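Local coordinates for protein 3-phytase (PDB 2WNH) that probably removes phosphate from phytate (inositol hexakisphosphate), starting at the 3-position, as a member of the histidine acid phosphatase family, at residues A37-W46 with V206-L214; N314-E324 with L336-G344. The protein carries 3 engineered substitutions. All coordinates share one frame; numbering follows the deposited sequence.

Interaction 1 (A37-W46 with V206-L214); sequences AIEAATGRPW and VMANMVETL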
loop_
_atom_site.group_PDB
_atom_site.type_symbol
_atom_site.label_atom_id
_atom_site.label_comp_id
_atom_site.label_asym_id
_atom_site.label_seq_id
_atom_site.Cartn_x
_atom_site.Cartn_y
_atom_site.Cartn_z
ATOM N N ALA B 37 27.773 15.870 -35.839
ATOM C CA ALA B 37 28.868 16.755 -35.457
ATOM C C ALA B 37 29.970 16.046 -34.685
ATOM O O ALA B 37 31.148 16.229 -34.986
ATOM C CB ALA B 37 28.345 17.944 -34.651
ATOM N N ILE B 38 29.593 15.261 -33.674
ATOM C CA ILE B 38 30.582 14.650 -32.804
ATOM C C ILE B 38 31.300 13.500 -33.509
ATOM O O ILE B 38 32.474 13.279 -33.274
ATOM C CB ILE B 38 29.996 14.232 -31.409
ATOM C CG1 ILE B 38 28.975 13.083 -31.526
ATOM C CG2 ILE B 38 29.417 15.476 -30.689
ATOM C CD1 ILE B 38 28.393 12.634 -30.162
ATOM N N GLU B 39 30.586 12.788 -34.375
ATOM C CA GLU B 39 31.206 11.702 -35.128
ATOM C C GLU B 39 32.171 12.262 -36.168
ATOM O O GLU B 39 33.242 11.687 -36.380
ATOM C CB GLU B 39 30.151 10.789 -35.745
ATOM C CG GLU B 39 29.493 9.915 -34.680
ATOM C CD GLU B 39 28.487 8.918 -35.225
ATOM O OE1 GLU B 39 28.065 9.015 -36.408
ATOM O OE2 GLU B 39 28.085 8.041 -34.438
ATOM N N ALA B 40 31.820 13.396 -36.770
ATOM C CA ALA B 40 32.733 14.082 -37.701
ATOM C C ALA B 40 33.945 14.634 -36.966
ATOM O O ALA B 40 35.082 14.463 -37.422
ATOM C CB ALA B 40 32.005 15.204 -38.470
ATOM N N ALA B 41 33.705 15.267 -35.818
ATOM C CA ALA B 41 34.763 15.855 -34.984
ATOM C C ALA B 41 35.860 14.885 -34.554
ATOM O O ALA B 41 37.020 15.283 -34.382
ATOM C CB ALA B 41 34.153 16.504 -33.745
ATOM N N THR B 42 35.492 13.625 -34.337
ATOM C CA THR B 42 36.423 12.641 -33.770
ATOM C C THR B 42 36.782 11.551 -34.770
ATOM O O THR B 42 37.562 10.656 -34.459
ATOM C CB THR B 42 35.836 11.974 -32.497
ATOM O OG1 THR B 42 34.566 11.386 -32.823
ATOM C CG2 THR B 42 35.663 12.992 -31.397
ATOM N N GLY B 43 36.192 11.633 -35.957
ATOM C CA GLY B 43 36.443 10.692 -37.040
ATOM C C GLY B 43 36.076 9.256 -36.718
ATOM O O GLY B 43 36.684 8.325 -37.241
ATOM N N ARG B 44 35.087 9.060 -35.845
ATOM C CA ARG B 44 34.641 7.695 -35.541
ATOM C C ARG B 44 33.177 7.669 -35.075
ATOM O O ARG B 44 32.640 8.705 -34.682
ATOM C CB ARG B 44 35.578 7.029 -34.514
ATOM C CG ARG B 44 35.140 7.111 -33.084
ATOM C CD ARG B 44 35.624 8.367 -32.453
ATOM N NE ARG B 44 36.561 8.247 -31.334
ATOM C CZ ARG B 44 37.030 7.140 -30.742
ATOM N NH1 ARG B 44 36.691 5.930 -31.135
ATOM N NH2 ARG B 44 37.865 7.271 -29.712
ATOM N N PRO B 45 32.530 6.493 -35.141
ATOM C CA PRO B 45 31.161 6.380 -34.640
ATOM C C PRO B 45 31.122 6.364 -33.120
ATOM O O PRO B 45 32.045 5.848 -32.468
ATOM C CB PRO B 45 30.702 5.026 -35.183
ATOM C CG PRO B 45 31.983 4.222 -35.256
ATOM C CD PRO B 45 33.023 5.212 -35.692
ATOM N N TRP B 46 30.053 6.945 -32.569
ATOM C CA TRP B 46 29.800 6.931 -31.143
ATOM C C TRP B 46 28.667 5.941 -30.883
ATOM O O TRP B 46 27.909 5.588 -31.799
ATOM C CB TRP B 46 29.386 8.318 -30.663
ATOM C CG TRP B 46 30.509 9.279 -30.530
ATOM C CD1 TRP B 46 31.463 9.576 -31.478
ATOM C CD2 TRP B 46 30.783 10.127 -29.409
ATOM N NE1 TRP B 46 32.328 10.531 -30.993
ATOM C CE2 TRP B 46 31.937 10.889 -29.730
ATOM C CE3 TRP B 46 30.183 10.308 -28.155
ATOM C CZ2 TRP B 46 32.488 11.829 -28.849
ATOM C CZ3 TRP B 46 30.739 11.243 -27.270
ATOM C CH2 TRP B 46 31.875 11.993 -27.622
ATOM N N VAL B 206 31.170 22.324 -30.812
ATOM C CA VAL B 206 31.141 20.871 -30.981
ATOM C C VAL B 206 31.756 20.171 -29.762
ATOM O O VAL B 206 31.250 19.147 -29.326
ATOM C CB VAL B 206 31.764 20.409 -32.317
ATOM C CG1 VAL B 206 31.687 18.880 -32.453
ATOM C CG2 VAL B 206 31.013 21.051 -33.492
ATOM N N MET B 207 32.814 20.744 -29.189
ATOM C CA MET B 207 33.343 20.215 -27.932
ATOM C C MET B 207 32.275 20.180 -26.845
ATOM O O MET B 207 32.185 19.210 -26.086
ATOM C CB MET B 207 34.552 21.002 -27.450
ATOM C CG MET B 207 35.830 20.606 -28.189
ATOM S SD MET B 207 37.243 21.532 -27.597
ATOM C CE MET B 207 37.608 22.527 -29.035
ATOM N N ALA B 208 31.478 21.241 -26.784
ATOM C CA ALA B 208 30.360 21.307 -25.829
ATOM C C ALA B 208 29.327 20.204 -26.099
ATOM O O ALA B 208 28.824 19.602 -25.136
ATOM C CB ALA B 208 29.708 22.702 -25.870
ATOM N N ASN B 209 29.022 19.939 -27.373
ATOM C CA ASN B 209 28.173 18.809 -27.771
ATOM C C ASN B 209 28.752 17.487 -27.251
ATOM O O ASN B 209 28.014 16.595 -26.822
ATOM C CB ASN B 209 28.078 18.657 -29.309
ATOM C CG ASN B 209 27.281 19.751 -30.002
ATOM O OD1 ASN B 209 27.491 20.001 -31.205
ATOM N ND2 ASN B 209 26.349 20.385 -29.286
ATOM N N MET B 210 30.078 17.340 -27.347
ATOM C CA MET B 210 30.738 16.115 -26.886
ATOM C C MET B 210 30.616 15.942 -25.371
ATOM O O MET B 210 30.276 14.864 -24.900
ATOM C CB MET B 210 32.213 16.097 -27.316
ATOM C CG MET B 210 32.402 15.874 -28.797
ATOM S SD MET B 210 34.181 15.927 -29.185
ATOM C CE MET B 210 34.355 17.613 -29.645
ATOM N N VAL B 211 30.908 17.004 -24.620
ATOM C CA VAL B 211 30.821 16.996 -23.157
ATOM C C VAL B 211 29.392 16.714 -22.664
ATOM O O VAL B 211 29.209 15.910 -21.762
ATOM C CB VAL B 211 31.378 18.303 -22.566
ATOM C CG1 VAL B 211 31.040 18.442 -21.068
ATOM C CG2 VAL B 211 32.893 18.359 -22.793
ATOM N N GLU B 212 28.395 17.354 -23.264
ATOM C CA GLU B 212 26.985 17.025 -22.936
ATOM C C GLU B 212 26.675 15.543 -23.173
ATOM O O GLU B 212 26.061 14.892 -22.320
ATOM C CB GLU B 212 26.021 17.901 -23.727
ATOM C CG GLU B 212 24.528 17.720 -23.332
ATOM C CD GLU B 212 24.191 18.199 -21.915
ATOM O OE1 GLU B 212 24.810 19.167 -21.411
ATOM O OE2 GLU B 212 23.259 17.611 -21.306
ATOM N N THR B 213 27.103 15.017 -24.318
ATOM C CA THR B 213 26.882 13.594 -24.635
ATOM C C THR B 213 27.528 12.660 -23.590
ATOM O O THR B 213 26.913 11.662 -23.167
ATOM C CB THR B 213 27.387 13.256 -26.059
ATOM O OG1 THR B 213 26.751 14.124 -27.013
ATOM C CG2 THR B 213 27.104 11.790 -26.411
ATOM N N LEU B 214 28.753 12.980 -23.184
ATOM C CA LEU B 214 29.431 12.192 -22.152
ATOM C C LEU B 214 28.708 12.313 -20.813
ATOM O O LEU B 214 28.504 11.309 -20.131
ATOM C CB LEU B 214 30.909 12.591 -22.043
ATOM C CG LEU B 214 31.716 12.334 -23.327
ATOM C CD1 LEU B 214 33.096 12.931 -23.152
ATOM C CD2 LEU B 214 31.831 10.853 -23.672
#
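Ile38 is the knob of this contact, set in a hole made by Val206, Asn209, Met210 and Thr213 on helix 206-214, whose axis crosses that of helix 37-42 at -110°. CG2 presses on Met210 CG at 3.6 Å and on CB of Asn209, while CD1 meets Thr213 tip to tip. Having CG1 between the backbone N and the carbonyl carbon (chi1 67°) sends that branch toward Thr213 and over one face of the Trp46 ring. On one flank the short side chains of Ala37 and Ala41 let Val206 CG1 lie against their helix, 3.7 Å from Ala41 CB; on the other, the benzo end of Trp46 packs obliquely, CZ3 lying 3.8 Å from both Thr213 CG2 and Leu214 CD2. Met210, bent at its thioether, slides past Ile38 and carries SD to the methyl of Thr42.

Behind this layer, Thr42 OG1 bonds to Ile38 O and accepts Trp46 NE1 at 3.0 Å in the ring plane, fixing the indole. Glu39 OE2, also salt-bridged to Arg35, takes Trp46 N. Gly43, the first residue to leave helical angles, has positive phi in a Schellman motif, and the chain beyond it brings Trp46 back against Ile38 CD1. Thr213 spends its hydroxyl on Asn209 O, which lets a polar atom sit beside Ile38. Helix 165-175 and the loop at Ile184 close round this helix packing, away from the metal-binding His358. Cohesion is apolar shape-matching, with both threonine hydroxyls and the Trp46 N-H groups satisfied within their own segments.

Interaction 2 (N314-E324 with L336-G344); sequences NIPPGSSLVLE and LRVYFQAQG
The Tyr339 ring is covered on both faces: Val322 CB lies over one, 3.8 Å from the centroid in a CH-pi contact, and the Arg337 guanidinium approaches the other through NH2, toward the rim. At its edge stand the carboxylate of Glu324, turned 79° to the ring, and the amide of Gln341. Tyr339 OH gives a 2.7 Å bond to Glu324 OE2 from above the carboxylate plane. Glu324 OE1 receives Arg337 NH1 on its syn side at 3.0 Å, completing a salt bridge beside the phenol. With chi1 59° placing CG between the backbone N and the carbonyl carbon, the tyrosine leans across to Val322 and Glu324. Arg337 NE is salt-bridged to Glu364, its strongest partner, while Tyr75 and Trp326 also bond the Glu324 carboxylate.

Phe340, on the other face with Leu321, Leu323 and Val338, has Pro316 CD at its ring edge and Ser319 OG obliquely 3.3 Å from CZ; Trp305 stacks on it. Leu323 CD2 meets Val338 CG2 at 3.7 Å. Gln341 NE2 reaches Ser320 OG, whose stronger partner is Glu21 of strand 14-24.

The backbones form an antiparallel ladder, with hydrogen-bonded pairs Ser320-Gln341, Val322-Tyr339 and Glu324-Arg337. Ahead of it, Pro316 to Ser319 make a type II turn in which Gly318 supplies the positive phi; Pro316 O accepts both N and OG of Ser319, and a water joins Pro317 O to Gln343 N.

This hairpin belongs to the large mixed sheet. Strand 14-24 continues it beyond 320-328, and strands 361-364 and 376-380 pair with 334-342. Helix 58-77 packs on the Val322 and Tyr339 face, helix 291-301 on the Leu321 and Val338 face.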
loop_
_atom_site.group_PDB
_atom_site.type_symbol
_atom_site.label_atom_id
_atom_site.label_comp_id
_atom_site.label_asym_id
_atom_site.label_seq_id
_atom_site.Cartn_x
_atom_site.Cartn_y
_atom_site.Cartn_z
ATOM N N ASN B 314 25.584 24.982 -14.842
ATOM C CA ASN B 314 25.232 23.716 -15.496
ATOM C C ASN B 314 23.755 23.384 -15.246
ATOM O O ASN B 314 23.252 23.597 -14.137
ATOM C CB ASN B 314 26.115 22.563 -15.000
ATOM C CG ASN B 314 25.870 21.288 -15.755
ATOM O OD1 ASN B 314 24.951 20.528 -15.441
ATOM N ND2 ASN B 314 26.694 21.034 -16.760
ATOM N N ILE B 315 23.078 22.910 -16.290
ATOM C CA ILE B 315 21.664 22.521 -16.221
ATOM C C ILE B 315 21.517 21.003 -16.528
ATOM O O ILE B 315 21.435 20.596 -17.696
ATOM C CB ILE B 315 20.810 23.389 -17.224
ATOM C CG1 ILE B 315 20.992 24.893 -16.966
ATOM C CG2 ILE B 315 19.312 22.989 -17.199
ATOM C CD1 ILE B 315 20.812 25.751 -18.264
ATOM N N PRO B 316 21.530 20.150 -15.482
ATOM C CA PRO B 316 21.409 18.702 -15.659
ATOM C C PRO B 316 20.062 18.225 -16.177
ATOM O O PRO B 316 19.047 18.928 -16.063
ATOM C CB PRO B 316 21.646 18.162 -14.234
ATOM C CG PRO B 316 22.466 19.236 -13.556
ATOM C CD PRO B 316 21.789 20.494 -14.073
ATOM N N PRO B 317 20.024 17.023 -16.764
ATOM C CA PRO B 317 18.718 16.486 -17.189
ATOM C C PRO B 317 17.746 16.370 -16.012
ATOM O O PRO B 317 18.152 15.973 -14.894
ATOM C CB PRO B 317 19.076 15.089 -17.726
ATOM C CG PRO B 317 20.430 14.783 -17.095
ATOM C CD PRO B 317 21.134 16.108 -17.069
ATOM N N GLY B 318 16.491 16.725 -16.263
ATOM C CA GLY B 318 15.440 16.720 -15.256
ATOM C C GLY B 318 15.627 17.741 -14.135
ATOM O O GLY B 318 14.916 17.690 -13.137
ATOM N N SER B 319 16.566 18.678 -14.289
ATOM C CA SER B 319 16.735 19.751 -13.313
ATOM C C SER B 319 15.647 20.811 -13.549
ATOM O O SER B 319 15.004 20.807 -14.602
ATOM C CB SER B 319 18.121 20.382 -13.464
ATOM O OG SER B 319 18.222 21.077 -14.706
ATOM N N SER B 320 15.412 21.689 -12.578
ATOM C CA SER B 320 14.390 22.722 -12.779
ATOM C C SER B 320 14.666 24.010 -12.020
ATOM O O SER B 320 15.364 24.002 -11.014
ATOM C CB SER B 320 12.992 22.204 -12.449
ATOM O OG SER B 320 12.839 22.003 -11.063
ATOM N N LEU B 321 14.102 25.092 -12.564
ATOM C CA LEU B 321 14.073 26.413 -11.963
ATOM C C LEU B 321 12.672 26.568 -11.365
ATOM O O LEU B 321 11.663 26.322 -12.038
ATOM C CB LEU B 321 14.304 27.452 -13.072
ATOM C CG LEU B 321 14.471 28.905 -12.674
ATOM C CD1 LEU B 321 15.620 29.083 -11.676
ATOM C CD2 LEU B 321 14.764 29.679 -13.970
ATOM N N VAL B 322 12.609 26.972 -10.102
ATOM C CA VAL B 322 11.329 27.075 -9.413
ATOM C C VAL B 322 11.109 28.464 -8.836
ATOM O O VAL B 322 12.002 29.008 -8.173
ATOM C CB VAL B 322 11.185 26.022 -8.277
ATOM C CG1 VAL B 322 9.815 26.188 -7.575
ATOM C CG2 VAL B 322 11.361 24.593 -8.812
ATOM N N LEU B 323 9.888 28.985 -9.017
ATOM C CA LEU B 323 9.416 30.156 -8.263
ATOM C C LEU B 323 8.265 29.706 -7.356
ATOM O O LEU B 323 7.325 29.062 -7.827
ATOM C CB LEU B 323 8.866 31.214 -9.214
ATOM C CG LEU B 323 9.727 31.610 -10.413
ATOM C CD1 LEU B 323 8.942 32.597 -11.308
ATOM C CD2 LEU B 323 11.048 32.189 -9.962
ATOM N N GLU B 324 8.342 30.069 -6.083
ATOM C CA GLU B 324 7.273 29.785 -5.118
ATOM C C GLU B 324 6.757 31.068 -4.468
ATOM O O GLU B 324 7.542 31.840 -3.931
ATOM C CB GLU B 324 7.798 28.866 -3.997
ATOM C CG GLU B 324 8.038 27.401 -4.430
ATOM C CD GLU B 324 8.774 26.565 -3.369
ATOM O OE1 GLU B 324 9.210 27.109 -2.317
ATOM O OE2 GLU B 324 8.947 25.343 -3.588
ATOM N N LEU B 336 8.507 35.728 -2.234
ATOM C CA LEU B 336 8.886 34.849 -3.319
ATOM C C LEU B 336 10.138 34.073 -2.911
ATOM O O LEU B 336 11.025 34.622 -2.265
ATOM C CB LEU B 336 9.145 35.684 -4.575
ATOM C CG LEU B 336 9.378 34.928 -5.876
ATOM C CD1 LEU B 336 8.090 34.247 -6.325
ATOM C CD2 LEU B 336 9.913 35.869 -6.960
ATOM N N ARG B 337 10.167 32.785 -3.254
ATOM C CA ARG B 337 11.367 31.957 -3.160
ATOM C C ARG B 337 11.729 31.521 -4.571
ATOM O O ARG B 337 10.851 31.149 -5.362
ATOM C CB ARG B 337 11.080 30.738 -2.277
ATOM C CG ARG B 337 12.235 29.786 -2.163
ATOM C CD ARG B 337 11.941 28.728 -1.142
ATOM N NE ARG B 337 13.059 27.807 -1.035
ATOM C CZ ARG B 337 12.945 26.489 -1.094
ATOM N NH1 ARG B 337 11.755 25.921 -1.282
ATOM N NH2 ARG B 337 14.035 25.742 -0.969
ATOM N N VAL B 338 13.025 31.573 -4.904
ATOM C CA VAL B 338 13.473 31.297 -6.265
ATOM C C VAL B 338 14.675 30.376 -6.144
ATOM O O VAL B 338 15.623 30.676 -5.414
ATOM C CB VAL B 338 13.909 32.613 -6.972
ATOM C CG1 VAL B 338 14.415 32.307 -8.367
ATOM C CG2 VAL B 338 12.755 33.581 -7.021
ATOM N N TYR B 339 14.646 29.225 -6.821
ATOM C CA TYR B 339 15.794 28.324 -6.707
ATOM C C TYR B 339 15.980 27.446 -7.923
ATOM O O TYR B 339 15.074 27.322 -8.755
ATOM C CB TYR B 339 15.721 27.469 -5.426
ATOM C CG TYR B 339 14.498 26.604 -5.283
ATOM C CD1 TYR B 339 13.343 27.106 -4.702
ATOM C CD2 TYR B 339 14.512 25.271 -5.705
ATOM C CE1 TYR B 339 12.222 26.312 -4.553
ATOM C CE2 TYR B 339 13.381 24.448 -5.547
ATOM C CZ TYR B 339 12.243 24.994 -4.982
ATOM O OH TYR B 339 11.099 24.242 -4.771
ATOM N N PHE B 340 17.171 26.862 -8.029
ATOM C CA PHE B 340 17.467 25.906 -9.060
ATOM C C PHE B 340 17.820 24.601 -8.364
ATOM O O PHE B 340 18.517 24.607 -7.345
ATOM C CB PHE B 340 18.650 26.358 -9.926
ATOM C CG PHE B 340 18.997 25.374 -11.014
ATOM C CD1 PHE B 340 18.140 25.174 -12.099
ATOM C CD2 PHE B 340 20.163 24.615 -10.938
ATOM C CE1 PHE B 340 18.430 24.242 -13.097
ATOM C CE2 PHE B 340 20.463 23.681 -11.954
ATOM C CZ PHE B 340 19.597 23.499 -13.022
ATOM N N GLN B 341 17.298 23.498 -8.887
ATOM C CA GLN B 341 17.541 22.188 -8.284
ATOM C C GLN B 341 17.912 21.145 -9.324
ATOM O O GLN B 341 17.401 21.187 -10.448
ATOM C CB GLN B 341 16.303 21.733 -7.480
ATOM C CG GLN B 341 15.099 21.389 -8.352
ATOM C CD GLN B 341 13.862 21.060 -7.529
ATOM O OE1 GLN B 341 13.960 20.442 -6.473
ATOM N NE2 GLN B 341 12.700 21.492 -8.003
ATOM N N ALA B 342 18.762 20.195 -8.911
ATOM C CA ALA B 342 19.188 19.046 -9.742
ATOM C C ALA B 342 19.638 17.873 -8.888
ATOM O O ALA B 342 19.912 18.027 -7.711
ATOM C CB ALA B 342 20.361 19.455 -10.649
ATOM N N GLN B 343 19.759 16.711 -9.503
ATOM C CA GLN B 343 20.468 15.620 -8.849
ATOM C C GLN B 343 21.914 15.605 -9.301
ATOM O O GLN B 343 22.216 15.968 -10.442
ATOM C CB GLN B 343 19.826 14.286 -9.195
ATOM C CG GLN B 343 18.478 14.087 -8.518
ATOM C CD GLN B 343 18.100 12.612 -8.460
ATOM O OE1 GLN B 343 18.293 11.925 -7.426
ATOM N NE2 GLN B 343 17.571 12.112 -9.553
ATOM N N GLY B 344 22.782 15.127 -8.424
ATOM C CA GLY B 344 24.210 14.895 -8.760
ATOM C C GLY B 344 24.438 13.782 -9.784
ATOM O O GLY B 344 23.546 12.976 -10.072
HETATM O O HOH W 1 18.696 16.727 -12.181
#

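How the interactions relate
Both contacts are buried, yet they occupy different places: the centre of interaction 2 lies about 8 Å from the centre of the chain, that of interaction 1 about 21 Å, and the two centres are 27 Å apart. Their segments share no helix or strand and do not touch, although the nearest atoms come within about 5 Å. Two arginines link the neighbourhoods: Arg24 bonds Ile315 O and Arg215 bonds Asn314 OD1, and both pair with Glu212. Interaction 1 joins a helix and its following loop to a distant helix, mainly through apolar side chains. Interaction 2 joins neighbouring strands through the backbone, adding a charged and aromatic cluster on one face and an apolar layer on the other.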